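Local coordinates for probable mannosyltransferase KTR4 (Saccharomyces cerevisiae, PDB 5A07), which is a probable mannosyltransferase whose lumenal part has a GT-A-type glycosyltransferase fold and is seen with guanosine-5'-diphosphate and a manganese ion, at residues B[255-269]-B[312-325]. Numbering follows the deposited sequence. Where two conformers were deposited one is given.
Sequences IYGFVLNLYDSPQTI and YSTCHFWTNFEIVD
The indole of W318 lies between two groups: on one face CD1 of L262 stands 3.3 Å from the centroid of the five-membered ring, almost on its normal, a CH-pi contact, while ND2 of N320 lies over the opposite face and CD1 of L260 meets the edge. A chi1 of -155°, with CG opposite the backbone N, lays the indole across L262 and alongside L260; the W318 side chain is about 6 Å from the bound GDP at the nearest atoms. The Y263 ring carries SG of C315 over one face, 3.7 Å from its centroid, a sulfur-aromatic contact whose sulfur is also tied to C417 by a disulfide. F317 presents CD1 to one face of F258, their planes 41° apart, and also touches CE2 of Y256, so that the three rings form an aromatic cluster. At the edge of the Y256 ring its OH donates to OE1 of E322 at 2.7 Å, reaching the anti side of a carboxylate turned nearly perpendicular to the ring. OE2 of the same carboxylate is salt-bridged to R230 and R358. The rotation of the H316 ring is fixed by ND1, which donates to O of T314 in the ring plane (3.0 Å), with OD2 of D264 over one face. The backbones illustrate how one broken strand can pair twice: antiparallel ladders G257–I323 and L262–H316 are offset by two residues, the difference being taken up by the loops between them, including a type I turn at W318–F321 where water 1 bridges OH of Y256 and O of F321. Within the mixed sheet, strand 256-262 also pairs with strand 371-373, and strand 322-325 with strand 227-230; helix 354-365 packs against H316 and T319, helix 418-425 against F258 and N261.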
loop_
_atom_site.group_PDB
_atom_site.type_symbol
_atom_site.label_atom_id
_atom_site.label_comp_id
_atom_site.label_asym_id
_atom_site.label_seq_id
_atom_site.Cartn_x
_atom_site.Cartn_y
_atom_site.Cartn_z
ATOM N N ILE B 255 -1.498 10.138 -7.216
ATOM C CA ILE B 255 -1.030 10.319 -5.850
ATOM C C ILE B 255 -0.574 9.040 -5.171
ATOM O O ILE B 255 -0.068 9.076 -4.070
ATOM C CB ILE B 255 -2.120 10.955 -4.973
ATOM C CG1 ILE B 255 -3.333 10.074 -4.841
ATOM C CG2 ILE B 255 -2.429 12.381 -5.522
ATOM C CD1 ILE B 255 -4.318 10.456 -3.714
ATOM N N TYR B 256 -0.824 7.890 -5.816
ATOM C CA TYR B 256 -0.535 6.636 -5.149
ATOM C C TYR B 256 -0.363 5.557 -6.212
ATOM O O TYR B 256 -1.106 5.526 -7.203
ATOM C CB TYR B 256 -1.634 6.273 -4.184
ATOM C CG TYR B 256 -1.258 5.135 -3.226
ATOM C CD1 TYR B 256 -0.450 5.386 -2.123
ATOM C CD2 TYR B 256 -1.684 3.864 -3.421
ATOM C CE1 TYR B 256 -0.087 4.372 -1.262
ATOM C CE2 TYR B 256 -1.348 2.845 -2.523
ATOM C CZ TYR B 256 -0.557 3.133 -1.445
ATOM O OH TYR B 256 -0.213 2.150 -0.571
ATOM N N GLY B 257 0.624 4.710 -5.998
ATOM C CA GLY B 257 0.882 3.562 -6.833
ATOM C C GLY B 257 0.990 2.285 -6.032
ATOM O O GLY B 257 1.653 2.257 -4.958
ATOM N N PHE B 258 0.353 1.220 -6.545
ATOM C CA PHE B 258 0.355 -0.056 -5.901
ATOM C C PHE B 258 0.542 -1.163 -6.936
ATOM O O PHE B 258 0.367 -0.956 -8.139
ATOM C CB PHE B 258 -0.935 -0.270 -5.087
ATOM C CG PHE B 258 -2.169 -0.576 -5.923
ATOM C CD1 PHE B 258 -2.899 0.424 -6.489
ATOM C CD2 PHE B 258 -2.573 -1.872 -6.141
ATOM C CE1 PHE B 258 -4.024 0.145 -7.265
ATOM C CE2 PHE B 258 -3.684 -2.163 -6.926
ATOM C CZ PHE B 258 -4.388 -1.142 -7.489
ATOM N N VAL B 259 0.891 -2.326 -6.434
ATOM C CA VAL B 259 0.976 -3.552 -7.236
ATOM C C VAL B 259 0.033 -4.700 -6.859
ATOM O O VAL B 259 -0.352 -5.523 -7.762
ATOM C CB VAL B 259 2.415 -4.125 -7.388
ATOM C CG1 VAL B 259 3.318 -3.209 -8.169
ATOM C CG2 VAL B 259 3.044 -4.436 -6.044
ATOM N N LEU B 260 -0.285 -4.810 -5.568
ATOM C CA LEU B 260 -1.019 -5.909 -5.048
ATOM C C LEU B 260 -2.165 -5.361 -4.151
ATOM O O LEU B 260 -1.994 -4.343 -3.493
ATOM C CB LEU B 260 -0.102 -6.878 -4.233
ATOM C CG LEU B 260 0.831 -7.681 -5.151
ATOM C CD1 LEU B 260 2.035 -8.282 -4.428
ATOM C CD2 LEU B 260 0.029 -8.760 -5.889
ATOM N N ASN B 261 -3.285 -6.065 -4.105
ATOM C CA ASN B 261 -4.539 -5.540 -3.511
ATOM C C ASN B 261 -5.213 -6.732 -2.857
ATOM O O ASN B 261 -5.585 -7.668 -3.535
ATOM C CB ASN B 261 -5.343 -4.980 -4.707
ATOM C CG ASN B 261 -6.524 -4.149 -4.305
ATOM O OD1 ASN B 261 -7.396 -4.579 -3.510
ATOM N ND2 ASN B 261 -6.602 -2.958 -4.895
ATOM N N LEU B 262 -5.362 -6.706 -1.543
ATOM C CA LEU B 262 -5.700 -7.852 -0.749
ATOM C C LEU B 262 -6.834 -7.583 0.266
ATOM O O LEU B 262 -7.084 -6.469 0.677
ATOM C CB LEU B 262 -4.484 -8.310 0.122
ATOM C CG LEU B 262 -3.130 -8.619 -0.537
ATOM C CD1 LEU B 262 -2.099 -9.058 0.523
ATOM C CD2 LEU B 262 -3.309 -9.684 -1.583
ATOM N N TYR B 263 -7.393 -8.665 0.719
ATOM C CA TYR B 263 -8.248 -8.694 1.884
ATOM C C TYR B 263 -7.322 -8.726 3.119
ATOM O O TYR B 263 -6.239 -9.296 3.078
ATOM C CB TYR B 263 -9.155 -9.897 1.884
ATOM C CG TYR B 263 -10.272 -9.780 0.891
ATOM C CD1 TYR B 263 -10.065 -10.093 -0.463
ATOM C CD2 TYR B 263 -11.494 -9.296 1.258
ATOM C CE1 TYR B 263 -11.098 -9.952 -1.408
ATOM C CE2 TYR B 263 -12.543 -9.109 0.303
ATOM C CZ TYR B 263 -12.330 -9.460 -1.029
ATOM O OH TYR B 263 -13.331 -9.258 -1.979
ATOM N N ASP B 264 -7.818 -8.202 4.214
ATOM C CA ASP B 264 -7.114 -8.269 5.446
ATOM C C ASP B 264 -7.770 -9.273 6.409
ATOM O O ASP B 264 -8.860 -9.737 6.215
ATOM C CB ASP B 264 -7.075 -6.884 6.094
ATOM C CG ASP B 264 -5.736 -6.613 6.870
ATOM O OD1 ASP B 264 -5.081 -7.544 7.314
ATOM O OD2 ASP B 264 -5.360 -5.475 7.049
ATOM N N SER B 265 -7.044 -9.551 7.486
ATOM C CA SER B 265 -7.536 -10.352 8.589
ATOM C C SER B 265 -8.487 -9.511 9.419
ATOM O O SER B 265 -8.078 -8.506 10.063
ATOM C CB SER B 265 -6.313 -10.811 9.417
ATOM O OG SER B 265 -6.797 -11.339 10.617
ATOM N N PRO B 266 -9.810 -9.834 9.365
ATOM C CA PRO B 266 -10.788 -8.922 9.973
ATOM C C PRO B 266 -10.584 -8.733 11.511
ATOM O O PRO B 266 -10.875 -7.703 12.045
ATOM C CB PRO B 266 -12.138 -9.595 9.726
ATOM C CG PRO B 266 -11.882 -10.696 8.770
ATOM C CD PRO B 266 -10.424 -10.993 8.705
ATOM N N GLN B 267 -10.035 -9.739 12.164
ATOM C CA GLN B 267 -9.874 -9.702 13.638
ATOM C C GLN B 267 -8.795 -8.734 14.049
ATOM O O GLN B 267 -8.703 -8.395 15.235
ATOM C CB GLN B 267 -9.546 -11.113 14.180
ATOM C CG GLN B 267 -10.586 -12.210 13.925
ATOM C CD GLN B 267 -10.640 -12.656 12.442
ATOM O OE1 GLN B 267 -9.761 -12.340 11.590
ATOM N NE2 GLN B 267 -11.684 -13.385 12.124
ATOM N N THR B 268 -7.957 -8.259 13.109
ATOM C CA THR B 268 -6.994 -7.212 13.451
ATOM C C THR B 268 -7.619 -5.847 13.487
ATOM O O THR B 268 -7.006 -4.865 13.977
ATOM C CB THR B 268 -5.802 -7.179 12.474
ATOM O OG1 THR B 268 -6.263 -6.793 11.154
ATOM C CG2 THR B 268 -5.089 -8.503 12.425
ATOM N N ILE B 269 -8.797 -5.704 12.871
ATOM C CA ILE B 269 -9.387 -4.409 12.635
ATOM C C ILE B 269 -10.867 -4.388 12.975
ATOM O O ILE B 269 -11.697 -3.756 12.285
ATOM C CB ILE B 269 -9.203 -3.954 11.160
ATOM C CG1 ILE B 269 -9.717 -5.004 10.186
ATOM C CG2 ILE B 269 -7.740 -3.575 10.963
ATOM C CD1 ILE B 269 -9.717 -4.569 8.693
ATOM N N TYR B 312 -17.097 -3.339 6.043
ATOM C CA TYR B 312 -15.858 -3.098 5.277
ATOM C C TYR B 312 -15.397 -4.394 4.669
ATOM O O TYR B 312 -15.255 -5.416 5.339
ATOM C CB TYR B 312 -14.772 -2.531 6.191
ATOM C CG TYR B 312 -13.371 -2.335 5.604
ATOM C CD1 TYR B 312 -13.156 -1.975 4.283
ATOM C CD2 TYR B 312 -12.258 -2.392 6.446
ATOM C CE1 TYR B 312 -11.840 -1.784 3.791
ATOM C CE2 TYR B 312 -10.971 -2.199 5.951
ATOM C CZ TYR B 312 -10.772 -1.898 4.621
ATOM O OH TYR B 312 -9.472 -1.698 4.175
ATOM N N SER B 313 -15.162 -4.373 3.367
ATOM C CA SER B 313 -14.669 -5.559 2.666
ATOM C C SER B 313 -13.357 -6.093 3.216
ATOM O O SER B 313 -13.071 -7.257 3.085
ATOM C CB SER B 313 -14.474 -5.201 1.161
ATOM O OG SER B 313 -13.473 -4.154 1.040
ATOM N N THR B 314 -12.601 -5.186 3.789
ATOM C CA THR B 314 -11.210 -5.335 4.263
ATOM C C THR B 314 -10.221 -5.264 3.139
ATOM O O THR B 314 -9.006 -5.448 3.349
ATOM C CB THR B 314 -10.959 -6.534 5.188
ATOM O OG1 THR B 314 -10.962 -7.744 4.426
ATOM C CG2 THR B 314 -12.005 -6.604 6.246
ATOM N N CYS B 315 -10.670 -4.915 1.922
ATOM C CA CYS B 315 -9.701 -4.737 0.814
ATOM C C CYS B 315 -8.775 -3.555 1.088
ATOM O O CYS B 315 -9.177 -2.513 1.614
ATOM C CB CYS B 315 -10.423 -4.543 -0.503
ATOM S SG CYS B 315 -11.283 -6.053 -0.985
ATOM N N HIS B 316 -7.477 -3.750 0.763
ATOM C CA HIS B 316 -6.487 -2.745 0.944
ATOM C C HIS B 316 -5.346 -2.880 -0.056
ATOM O O HIS B 316 -5.085 -3.971 -0.554
ATOM C CB HIS B 316 -5.975 -2.772 2.403
ATOM C CG HIS B 316 -5.301 -4.052 2.784
ATOM N ND1 HIS B 316 -5.990 -5.200 3.152
ATOM C CD2 HIS B 316 -3.999 -4.378 2.805
ATOM C CE1 HIS B 316 -5.120 -6.158 3.405
ATOM N NE2 HIS B 316 -3.909 -5.683 3.220
ATOM N N PHE B 317 -4.673 -1.776 -0.322
ATOM C CA PHE B 317 -3.429 -1.822 -1.102
ATOM C C PHE B 317 -2.401 -2.462 -0.178
ATOM O O PHE B 317 -2.331 -2.120 0.992
ATOM C CB PHE B 317 -2.978 -0.439 -1.509
ATOM C CG PHE B 317 -4.076 0.354 -2.164
ATOM C CD1 PHE B 317 -4.568 -0.059 -3.395
ATOM C CD2 PHE B 317 -4.613 1.476 -1.558
ATOM C CE1 PHE B 317 -5.657 0.594 -3.984
ATOM C CE2 PHE B 317 -5.648 2.145 -2.148
ATOM C CZ PHE B 317 -6.164 1.704 -3.355
ATOM N N TRP B 318 -1.573 -3.339 -0.734
ATOM C CA TRP B 318 -0.599 -4.051 0.093
ATOM C C TRP B 318 0.681 -3.276 0.185
ATOM O O TRP B 318 1.590 -3.396 -0.674
ATOM C CB TRP B 318 -0.356 -5.421 -0.494
ATOM C CG TRP B 318 0.129 -6.432 0.567
ATOM C CD1 TRP B 318 -0.198 -6.464 1.876
ATOM C CD2 TRP B 318 0.971 -7.534 0.320
ATOM N NE1 TRP B 318 0.408 -7.583 2.486
ATOM C CE2 TRP B 318 1.127 -8.238 1.535
ATOM C CE3 TRP B 318 1.658 -7.981 -0.797
ATOM C CZ2 TRP B 318 1.941 -9.339 1.637
ATOM C CZ3 TRP B 318 2.421 -9.134 -0.685
ATOM C CH2 TRP B 318 2.530 -9.793 0.510
ATOM N N THR B 319 0.756 -2.500 1.232
ATOM C CA THR B 319 1.696 -1.379 1.325
ATOM C C THR B 319 3.188 -1.731 1.470
ATOM O O THR B 319 4.008 -0.835 1.489
ATOM C CB THR B 319 1.334 -0.456 2.523
ATOM O OG1 THR B 319 1.281 -1.253 3.702
ATOM C CG2 THR B 319 -0.046 0.230 2.242
ATOM N N ASN B 320 3.581 -3.007 1.567
ATOM C CA ASN B 320 5.014 -3.267 1.562
ATOM C C ASN B 320 5.711 -2.664 0.358
ATOM O O ASN B 320 6.894 -2.379 0.394
ATOM C CB ASN B 320 5.347 -4.735 1.797
ATOM C CG ASN B 320 4.649 -5.695 0.841
ATOM O OD1 ASN B 320 4.887 -5.675 -0.347
ATOM N ND2 ASN B 320 3.862 -6.573 1.385
ATOM N N PHE B 321 4.994 -2.568 -0.752
ATOM C CA PHE B 321 5.365 -1.710 -1.895
ATOM C C PHE B 321 4.362 -0.580 -1.961
ATOM O O PHE B 321 3.171 -0.826 -1.880
ATOM C CB PHE B 321 5.242 -2.504 -3.205
ATOM C CG PHE B 321 5.310 -1.634 -4.472
ATOM C CD1 PHE B 321 4.193 -0.943 -4.919
ATOM C CD2 PHE B 321 6.463 -1.467 -5.136
ATOM C CE1 PHE B 321 4.240 -0.152 -6.068
ATOM C CE2 PHE B 321 6.539 -0.677 -6.245
ATOM C CZ PHE B 321 5.440 -0.007 -6.721
ATOM N N GLU B 322 4.806 0.661 -2.029
ATOM C CA GLU B 322 3.867 1.740 -2.364
ATOM C C GLU B 322 4.690 2.913 -2.937
ATOM O O GLU B 322 5.854 3.122 -2.531
ATOM C CB GLU B 322 2.973 2.120 -1.196
ATOM C CG GLU B 322 3.718 2.542 0.055
ATOM C CD GLU B 322 2.843 2.886 1.246
ATOM O OE1 GLU B 322 1.588 3.084 1.170
ATOM O OE2 GLU B 322 3.447 3.011 2.318
ATOM N N ILE B 323 4.141 3.608 -3.946
ATOM C CA ILE B 323 4.712 4.877 -4.445
ATOM C C ILE B 323 3.686 5.904 -3.929
ATOM O O ILE B 323 2.499 5.791 -4.237
ATOM C CB ILE B 323 4.714 4.946 -5.943
ATOM C CG1 ILE B 323 5.352 3.736 -6.629
ATOM C CG2 ILE B 323 5.438 6.178 -6.391
ATOM C CD1 ILE B 323 6.718 3.484 -6.234
ATOM N N VAL B 324 4.115 6.885 -3.180
ATOM C CA VAL B 324 3.139 7.772 -2.548
ATOM C C VAL B 324 3.557 9.240 -2.658
ATOM O O VAL B 324 4.729 9.620 -2.494
ATOM C CB VAL B 324 2.739 7.324 -1.121
ATOM C CG1 VAL B 324 3.921 7.134 -0.255
ATOM C CG2 VAL B 324 1.744 8.319 -0.520
ATOM N N ASP B 325 2.565 10.046 -3.008
ATOM C CA ASP B 325 2.656 11.485 -3.062
ATOM C C ASP B 325 2.399 11.968 -1.639
ATOM O O ASP B 325 1.283 11.937 -1.128
ATOM C CB ASP B 325 1.638 12.041 -4.071
ATOM C CG ASP B 325 1.701 13.584 -4.262
ATOM O OD1 ASP B 325 2.282 14.268 -3.372
ATOM O OD2 ASP B 325 1.204 14.078 -5.323
HETATM O O HOH W 1 0.457 -0.392 -2.005
HETATM O O HOH W 2 1.111 -2.822 -3.564
#